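Long-range contacts in cytochrome c-554 (Nitrosomonas europaea, PDB 1FT6), which carries electrons in periplasmic ammonia oxidation, accepting them directly from hydroxylamine oxidoreductase through its covalently bound c-type hemes: residues 6-11 with 80-85; 54-59 with 74-79. All coordinates share one frame; numbering follows the deposited sequence.

From the N terminus, residues 6-11 lead into helix 9-14, whose Cys11 and Cys14 carry the first heme. They meet residues 80-85 just before helix 88-92, so interaction 1 closes a loop with 68 residues between its ends. Interaction 2 nests within that loop without crossing it: 54-59 precedes Cys60 of the second heme, and 74-79 comes back against 54-59 after 14 residues that contain no helix or strand. Residues 74-79 then run directly into 80-85. The contacts, with centres about 15 Å apart, also touch through Tyr74, which packs on Thr84 (Tyr74 CE1 to Thr84 OG1, 3.5 Å) and Leu83. Together they tie the heme-bearing N-terminal helix to the surface loops near the second heme.

Interaction 1. Residues 6-11 with 80-85; sequences EGRKKC and KPMLTG. With HEC (heme c), chain D.
Arg8 NH2 donates to water 1 at 2.7 Å and, weakly, to Pro81 O of the short 3-10 segment 81-83 at 3.4 Å. Arg8 itself stands beside helix 9-14, which bears the Cys-X-X-Cys-His heme-binding motif beginning at Cys11, covalently bound to the heme through SG. Water 1 lies in the guanidinium plane and is placed to donate a hydrogen bond to Gly85 O at 2.9 Å, linking Arg8 to a residue beyond the 3-10 segment. A bend at chi3 (-52°) brings the guanidinium to Pro81 O and the water, while Met82 SD sits over one of its faces. The backbones are joined more directly: Arg8 N donates to Met82 O at 3.0 Å, with an N-H...O angle of 152°. Gly7, lacking a side chain, lets its CA come within 3.2 Å of Met82 O and 3.4 Å of Leu83 CD2, a close fit of backbone against loop. Outside the pair, Glu6 forms salt bridges with Arg96 and Arg99, and Glu89 accepts from Gly7 N. The loop is also braced internally, since Lys80 O accepts from Leu83 N and Thr84 OG1, both at 2.9 Å, which reach it from opposite faces of its carbonyl plane.

Interaction 2. Residues 54-59 with 74-79; sequences YTQDKD and YTIESP. With HEC (heme c), chain E.
Ile76 points at the backbone of residues 56-58, and its side chain crosses that of Gln56 obliquely. Its two branches divide the work. CG1 continues nearly straight (chi2 170°), carrying CD1 to 3.2 Å from Gln56 O and 3.9 Å from Lys58 CB, while CG2 lies 3.9 Å from Gln56 CB. Beyond CG the Gln56 chain is extended, which sends its amide past Ile76 to water 3: NE2 donates to this water at 2.8 Å, and the water donates to Ile76 O. A second water bridges Tyr74 and Thr55, lying 2.7 Å from Tyr74 OH and donating to Thr55 O. It sits in the plane of the Tyr74 ring, at the edge, whereas Pro79 CA packs over one face.

Both partners are shaped locally. A type I turn runs from Tyr54 to Asp57, followed by an Asx turn in which Asp57 OD1 accepts from Asp59 N at 165°; in 74-79, Thr75 OG1 accepts from Ser78 N in an ST motif. Tyr54 faces the heme, whose methyl CMB lies 3.4 Å above the ring plane, displaced toward the rim, and its hydroxyl bonds Asp49 N. Replacing the tyrosine by an alanine would probably leave that methyl without its aromatic cover and Asp49 N without its mate.

No direct hydrogen bond links 54-59 to 74-79. With 187 Å² buried in all, the evidence is of a surface contact in which Ile76 supplies the largest share of the packing and two bridging waters supply the polar links.

Interaction 1. Residues 6-11 with 80-85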
loop_
_atom_site.group_PDB
_atom_site.type_symbol
_atom_site.label_atom_id
_atom_site.label_comp_id
_atom_site.label_asym_id
_atom_site.label_seq_id
_atom_site.Cartn_x
_atom_site.Cartn_y
_atom_site.Cartn_z
ATOM N N GLU A 6 -4.677 -0.965 11.486
ATOM C CA GLU A 6 -4.613 -2.113 12.370
ATOM C C GLU A 6 -3.521 -3.080 11.919
ATOM O O GLU A 6 -3.024 -3.879 12.701
ATOM C CB GLU A 6 -5.945 -2.871 12.410
ATOM C CG GLU A 6 -7.110 -2.059 12.886
ATOM C CD GLU A 6 -8.360 -2.884 12.885
ATOM O OE1 GLU A 6 -8.839 -3.181 11.767
ATOM O OE2 GLU A 6 -8.843 -3.245 13.988
ATOM N N GLY A 7 -3.123 -3.027 10.657
ATOM C CA GLY A 7 -2.122 -3.985 10.241
ATOM C C GLY A 7 -2.695 -4.946 9.212
ATOM O O GLY A 7 -3.866 -4.908 8.903
ATOM N N ARG A 8 -1.849 -5.807 8.693
ATOM C CA ARG A 8 -2.205 -6.724 7.626
ATOM C C ARG A 8 -2.968 -7.991 7.994
ATOM O O ARG A 8 -3.554 -8.618 7.114
ATOM C CB ARG A 8 -0.924 -7.186 6.908
ATOM C CG ARG A 8 -0.019 -6.082 6.434
ATOM C CD ARG A 8 1.062 -6.644 5.512
ATOM N NE ARG A 8 1.816 -7.775 6.065
ATOM C CZ ARG A 8 2.847 -7.666 6.893
ATOM N NH1 ARG A 8 3.467 -8.764 7.334
ATOM N NH2 ARG A 8 3.251 -6.460 7.290
ATOM N N LYS A 9 -2.970 -8.349 9.267
ATOM C CA LYS A 9 -3.547 -9.633 9.687
ATOM C C LYS A 9 -4.930 -9.978 9.204
ATOM O O LYS A 9 -5.106 -10.991 8.557
ATOM C CB LYS A 9 -3.508 -9.786 11.202
ATOM C CG LYS A 9 -3.999 -11.178 11.677
ATOM C CD LYS A 9 -3.626 -11.470 13.144
ATOM C CE LYS A 9 -4.838 -11.339 14.063
ATOM N NZ LYS A 9 -4.498 -11.622 15.496
ATOM N N LYS A 10 -5.907 -9.144 9.511
ATOM C CA LYS A 10 -7.269 -9.433 9.086
ATOM C C LYS A 10 -7.436 -9.466 7.584
ATOM O O LYS A 10 -8.136 -10.328 7.063
ATOM C CB LYS A 10 -8.234 -8.410 9.674
ATOM C CG LYS A 10 -8.143 -8.323 11.187
ATOM C CD LYS A 10 -8.547 -9.607 11.820
ATOM C CE LYS A 10 -9.040 -9.355 13.245
ATOM N NZ LYS A 10 -9.359 -10.632 13.942
ATOM N N CYS A 11 -6.821 -8.524 6.869
ATOM C CA CYS A 11 -6.953 -8.525 5.419
ATOM C C CYS A 11 -6.394 -9.797 4.867
ATOM O O CYS A 11 -6.974 -10.422 3.980
ATOM C CB CYS A 11 -6.146 -7.370 4.767
ATOM S SG CYS A 11 -6.281 -5.776 5.621
ATOM N N LYS A 80 5.015 -2.568 15.178
ATOM C CA LYS A 80 4.282 -3.823 14.966
ATOM C C LYS A 80 4.710 -4.579 13.718
ATOM O O LYS A 80 4.746 -4.019 12.638
ATOM C CB LYS A 80 2.791 -3.509 14.869
ATOM C CG LYS A 80 2.218 -2.927 16.130
ATOM C CD LYS A 80 0.759 -2.620 15.956
ATOM C CE LYS A 80 -0.068 -3.867 15.707
ATOM N NZ LYS A 80 -1.110 -4.001 16.759
ATOM N N PRO A 81 5.068 -5.864 13.850
ATOM C CA PRO A 81 5.452 -6.576 12.632
ATOM C C PRO A 81 4.360 -6.539 11.570
ATOM O O PRO A 81 4.685 -6.526 10.375
ATOM C CB PRO A 81 5.733 -8.002 13.135
ATOM C CG PRO A 81 6.241 -7.759 14.533
ATOM C CD PRO A 81 5.287 -6.696 15.047
ATOM N N MET A 82 3.087 -6.510 11.991
ATOM C CA MET A 82 1.983 -6.473 11.011
ATOM C C MET A 82 1.790 -5.095 10.355
ATOM O O MET A 82 0.914 -4.916 9.550
ATOM C CB MET A 82 0.668 -6.949 11.628
ATOM C CG MET A 82 0.697 -8.443 11.940
ATOM S SD MET A 82 1.031 -9.562 10.484
ATOM C CE MET A 82 -0.457 -9.437 9.695
ATOM N N LEU A 83 2.618 -4.121 10.715
ATOM C CA LEU A 83 2.561 -2.811 10.056
ATOM C C LEU A 83 3.932 -2.530 9.439
ATOM O O LEU A 83 4.185 -1.409 8.954
ATOM C CB LEU A 83 2.188 -1.674 11.054
ATOM C CG LEU A 83 0.771 -1.678 11.662
ATOM C CD1 LEU A 83 0.739 -0.783 12.899
ATOM C CD2 LEU A 83 -0.267 -1.187 10.715
ATOM N N THR A 84 4.809 -3.538 9.429
ATOM C CA THR A 84 6.160 -3.413 8.880
ATOM C C THR A 84 6.181 -3.763 7.394
ATOM O O THR A 84 5.728 -4.837 7.009
ATOM C CB THR A 84 7.152 -4.322 9.649
ATOM O OG1 THR A 84 7.123 -3.976 11.043
ATOM C CG2 THR A 84 8.569 -4.147 9.150
ATOM N N GLY A 85 6.768 -2.892 6.565
ATOM C CA GLY A 85 6.720 -3.166 5.138
ATOM C C GLY A 85 5.519 -2.383 4.664
ATOM O O GLY A 85 4.674 -2.004 5.470
HETATM FE FE HEC D . -11.745 -7.390 1.847
HETATM C CHA HEC D . -13.361 -7.288 -1.139
HETATM C CHB HEC D . -9.425 -5.270 0.729
HETATM C CHC HEC D . -10.311 -7.297 4.997
HETATM C CHD HEC D . -13.755 -9.960 2.833
HETATM N NA HEC D . -11.428 -6.510 0.150
HETATM C C1A HEC D . -12.208 -6.530 -0.981
HETATM C C2A HEC D . -11.667 -5.693 -1.992
HETATM C C3A HEC D . -10.509 -5.149 -1.481
HETATM C C4A HEC D . -10.405 -5.652 -0.160
HETATM C CMA HEC D . -9.530 -4.131 -2.183
HETATM C CAA HEC D . -12.281 -5.466 -3.362
HETATM C CBA HEC D . -13.275 -4.283 -3.342
HETATM C CGA HEC D . -13.888 -3.908 -4.696
HETATM O O1A HEC D . -14.647 -4.759 -5.255
HETATM O O2A HEC D . -13.669 -2.777 -5.195
HETATM N NB HEC D . -10.188 -6.483 2.710
HETATM C C1B HEC D . -9.312 -5.632 2.059
HETATM C C2B HEC D . -8.315 -5.083 2.945
HETATM C C3B HEC D . -8.589 -5.591 4.181
HETATM C C4B HEC D . -9.773 -6.483 4.007
HETATM C CMB HEC D . -7.146 -4.136 2.591
HETATM C CAB HEC D . -7.839 -5.344 5.529
HETATM C CBB HEC D . -8.084 -3.981 6.098
HETATM N NC HEC D . -11.997 -8.368 3.527
HETATM C C1C HEC D . -11.292 -8.220 4.754
HETATM C C2C HEC D . -11.671 -9.219 5.731
HETATM C C3C HEC D . -12.547 -10.035 5.081
HETATM C C4C HEC D . -12.791 -9.484 3.759
HETATM C CMC HEC D . -11.127 -9.388 7.168
HETATM C CAC HEC D . -13.117 -11.367 5.632
HETATM C CBC HEC D . -13.960 -11.366 6.886
HETATM N ND HEC D . -13.294 -8.370 1.030
HETATM C C1D HEC D . -14.013 -9.416 1.589
HETATM C C2D HEC D . -15.074 -9.875 0.682
HETATM C C3D HEC D . -14.953 -9.064 -0.429
HETATM C C4D HEC D . -13.851 -8.165 -0.189
HETATM C CMD HEC D . -16.073 -11.056 0.927
HETATM C CAD HEC D . -15.659 -9.286 -1.758
HETATM C CBD HEC D . -14.898 -10.235 -2.680
HETATM C CGD HEC D . -15.596 -10.560 -3.964
HETATM O O1D HEC D . -15.394 -11.713 -4.427
HETATM O O2D HEC D . -16.286 -9.676 -4.498
HETATM O O HOH W 1 2.704 -3.915 6.532
#

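Interaction 2. Residues 54-59 with 74-79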
loop_
_atom_site.group_PDB
_atom_site.type_symbol
_atom_site.label_atom_id
_atom_site.label_comp_id
_atom_site.label_asym_id
_atom_site.label_seq_id
_atom_site.Cartn_x
_atom_site.Cartn_y
_atom_site.Cartn_z
ATOM N N TYR A 54 19.255 2.007 9.460
ATOM C CA TYR A 54 18.240 3.055 9.324
ATOM C C TYR A 54 16.846 2.598 9.779
ATOM O O TYR A 54 15.884 3.344 9.624
ATOM C CB TYR A 54 18.129 3.508 7.855
ATOM C CG TYR A 54 19.276 4.371 7.386
ATOM C CD1 TYR A 54 20.312 3.814 6.616
ATOM C CD2 TYR A 54 19.277 5.747 7.602
ATOM C CE1 TYR A 54 21.301 4.600 6.063
ATOM C CE2 TYR A 54 20.274 6.548 7.042
ATOM C CZ TYR A 54 21.276 5.957 6.272
ATOM O OH TYR A 54 22.273 6.730 5.732
ATOM N N THR A 55 16.731 1.378 10.312
ATOM C CA THR A 55 15.418 0.868 10.752
ATOM C C THR A 55 14.705 1.607 11.873
ATOM O O THR A 55 13.521 1.372 12.117
ATOM C CB THR A 55 15.487 -0.634 11.124
ATOM O OG1 THR A 55 16.232 -0.813 12.332
ATOM C CG2 THR A 55 16.146 -1.395 10.016
ATOM N N GLN A 56 15.389 2.514 12.558
ATOM C CA GLN A 56 14.699 3.280 13.586
ATOM C C GLN A 56 14.892 4.778 13.353
ATOM O O GLN A 56 14.748 5.564 14.265
ATOM C CB GLN A 56 15.210 2.895 14.963
ATOM C CG GLN A 56 15.108 1.392 15.206
ATOM C CD GLN A 56 15.475 1.022 16.612
ATOM O OE1 GLN A 56 16.664 0.852 16.938
ATOM N NE2 GLN A 56 14.466 0.898 17.472
ATOM N N ASP A 57 15.165 5.162 12.112
ATOM C CA ASP A 57 15.372 6.567 11.774
ATOM C C ASP A 57 14.067 7.158 11.290
ATOM O O ASP A 57 13.542 6.723 10.276
ATOM C CB ASP A 57 16.412 6.633 10.681
ATOM C CG ASP A 57 16.946 8.043 10.436
ATOM O OD1 ASP A 57 16.196 9.022 10.641
ATOM O OD2 ASP A 57 18.113 8.126 10.005
ATOM N N LYS A 58 13.541 8.142 12.006
ATOM C CA LYS A 58 12.316 8.775 11.587
ATOM C C LYS A 58 12.418 9.515 10.260
ATOM O O LYS A 58 11.397 9.945 9.755
ATOM C CB LYS A 58 11.798 9.698 12.683
ATOM C CG LYS A 58 12.713 10.891 12.909
ATOM C CD LYS A 58 12.450 11.571 14.226
ATOM C CE LYS A 58 12.918 13.011 14.135
ATOM N NZ LYS A 58 13.108 13.586 15.499
ATOM N N ASP A 59 13.612 9.689 9.689
ATOM C CA ASP A 59 13.703 10.335 8.367
ATOM C C ASP A 59 13.538 9.246 7.290
ATOM O O ASP A 59 13.598 9.554 6.093
ATOM C CB ASP A 59 15.075 10.957 8.087
ATOM C CG ASP A 59 15.389 12.141 8.974
ATOM O OD1 ASP A 59 14.442 12.783 9.465
ATOM O OD2 ASP A 59 16.601 12.412 9.170
ATOM N N TYR A 74 2.213 2.480 12.489
ATOM C CA TYR A 74 3.524 2.034 12.957
ATOM C C TYR A 74 4.184 3.195 13.679
ATOM O O TYR A 74 4.054 4.347 13.234
ATOM C CB TYR A 74 4.409 1.715 11.748
ATOM C CG TYR A 74 5.804 1.181 12.001
ATOM C CD1 TYR A 74 6.067 -0.173 11.840
ATOM C CD2 TYR A 74 6.878 2.041 12.350
ATOM C CE1 TYR A 74 7.325 -0.667 12.001
ATOM C CE2 TYR A 74 8.130 1.569 12.516
ATOM C CZ TYR A 74 8.373 0.221 12.339
ATOM O OH TYR A 74 9.642 -0.270 12.392
ATOM N N THR A 75 4.876 2.898 14.775
ATOM C CA THR A 75 5.670 3.914 15.507
ATOM C C THR A 75 7.002 3.247 15.835
ATOM O O THR A 75 7.069 2.014 15.997
ATOM C CB THR A 75 5.023 4.392 16.839
ATOM O OG1 THR A 75 4.969 3.307 17.773
ATOM C CG2 THR A 75 3.622 4.963 16.590
ATOM N N ILE A 76 8.073 4.042 15.952
ATOM C CA ILE A 76 9.388 3.487 16.240
ATOM C C ILE A 76 9.377 2.896 17.644
ATOM O O ILE A 76 10.085 1.916 17.901
ATOM C CB ILE A 76 10.521 4.554 16.088
ATOM C CG1 ILE A 76 10.654 4.955 14.598
ATOM C CG2 ILE A 76 11.839 3.985 16.512
ATOM C CD1 ILE A 76 11.589 6.199 14.393
ATOM N N GLU A 77 8.545 3.451 18.522
ATOM C CA GLU A 77 8.438 2.903 19.884
ATOM C C GLU A 77 7.677 1.561 19.903
ATOM O O GLU A 77 7.989 0.689 20.711
ATOM C CB GLU A 77 7.736 3.892 20.819
ATOM C CG GLU A 77 8.165 3.768 22.274
ATOM C CD GLU A 77 9.381 4.629 22.612
ATOM O OE1 GLU A 77 9.237 5.574 23.422
ATOM O OE2 GLU A 77 10.481 4.364 22.070
ATOM N N SER A 78 6.688 1.396 19.035
ATOM C CA SER A 78 5.915 0.137 18.956
ATOM C C SER A 78 5.812 -0.255 17.494
ATOM O O SER A 78 4.780 -0.031 16.846
ATOM C CB SER A 78 4.509 0.335 19.521
ATOM O OG SER A 78 4.534 0.141 20.927
ATOM N N PRO A 79 6.896 -0.801 16.940
ATOM C CA PRO A 79 6.966 -1.218 15.541
ATOM C C PRO A 79 6.319 -2.568 15.301
ATOM O O PRO A 79 7.000 -3.581 15.237
ATOM C CB PRO A 79 8.450 -1.273 15.275
ATOM C CG PRO A 79 9.022 -1.669 16.577
ATOM C CD PRO A 79 8.176 -1.039 17.635
HETATM FE FE HEC E . 13.252 4.758 1.008
HETATM C CHA HEC E . 13.418 2.926 -1.921
HETATM C CHB HEC E . 16.442 3.592 1.829
HETATM C CHC HEC E . 13.646 7.383 3.232
HETATM C CHD HEC E . 10.444 6.380 -0.283
HETATM N NA HEC E . 14.583 3.490 0.162
HETATM C C1A HEC E . 14.460 2.759 -1.014
HETATM C C2A HEC E . 15.559 1.852 -1.181
HETATM C C3A HEC E . 16.425 2.033 -0.108
HETATM C C4A HEC E . 15.829 3.040 0.695
HETATM C CMA HEC E . 17.769 1.336 0.126
HETATM C CAA HEC E . 15.771 0.898 -2.352
HETATM C CBA HEC E . 16.435 1.580 -3.566
HETATM C CGA HEC E . 16.755 0.606 -4.742
HETATM O O1A HEC E . 16.520 -0.603 -4.613
HETATM O O2A HEC E . 17.204 1.058 -5.797
HETATM N NB HEC E . 14.763 5.392 2.223
HETATM C C1B HEC E . 15.934 4.697 2.540
HETATM C C2B HEC E . 16.600 5.316 3.633
HETATM C C3B HEC E . 15.864 6.400 4.002
HETATM C C4B HEC E . 14.704 6.426 3.117
HETATM C CMB HEC E . 17.919 4.867 4.310
HETATM C CAB HEC E . 16.165 7.419 5.143
HETATM C CBB HEC E . 17.467 8.196 4.901
HETATM N NC HEC E . 12.281 6.510 1.379
HETATM C C1C HEC E . 12.488 7.394 2.433
HETATM C C2C HEC E . 11.390 8.292 2.636
HETATM C C3C HEC E . 10.460 7.953 1.684
HETATM C C4C HEC E . 11.039 6.909 0.902
HETATM C CMC HEC E . 11.248 9.377 3.717
HETATM C CAC HEC E . 9.041 8.500 1.491
HETATM C CBC HEC E . 8.840 10.012 1.455
HETATM N ND HEC E . 12.164 4.672 -0.736
HETATM C C1D HEC E . 11.020 5.359 -1.063
HETATM C C2D HEC E . 10.480 4.943 -2.314
HETATM C C3D HEC E . 11.322 3.976 -2.785
HETATM C C4D HEC E . 12.360 3.819 -1.806
HETATM C CMD HEC E . 9.227 5.587 -2.965
HETATM C CAD HEC E . 11.205 3.326 -4.157
HETATM C CBD HEC E . 11.998 3.952 -5.287
HETATM C CGD HEC E . 11.869 3.196 -6.609
HETATM O O1D HEC E . 12.379 2.110 -6.718
HETATM O O2D HEC E . 11.271 3.711 -7.495
HETATM O O HOH W 2 11.401 1.260 13.721
HETATM O O HOH W 3 11.926 0.579 16.379
#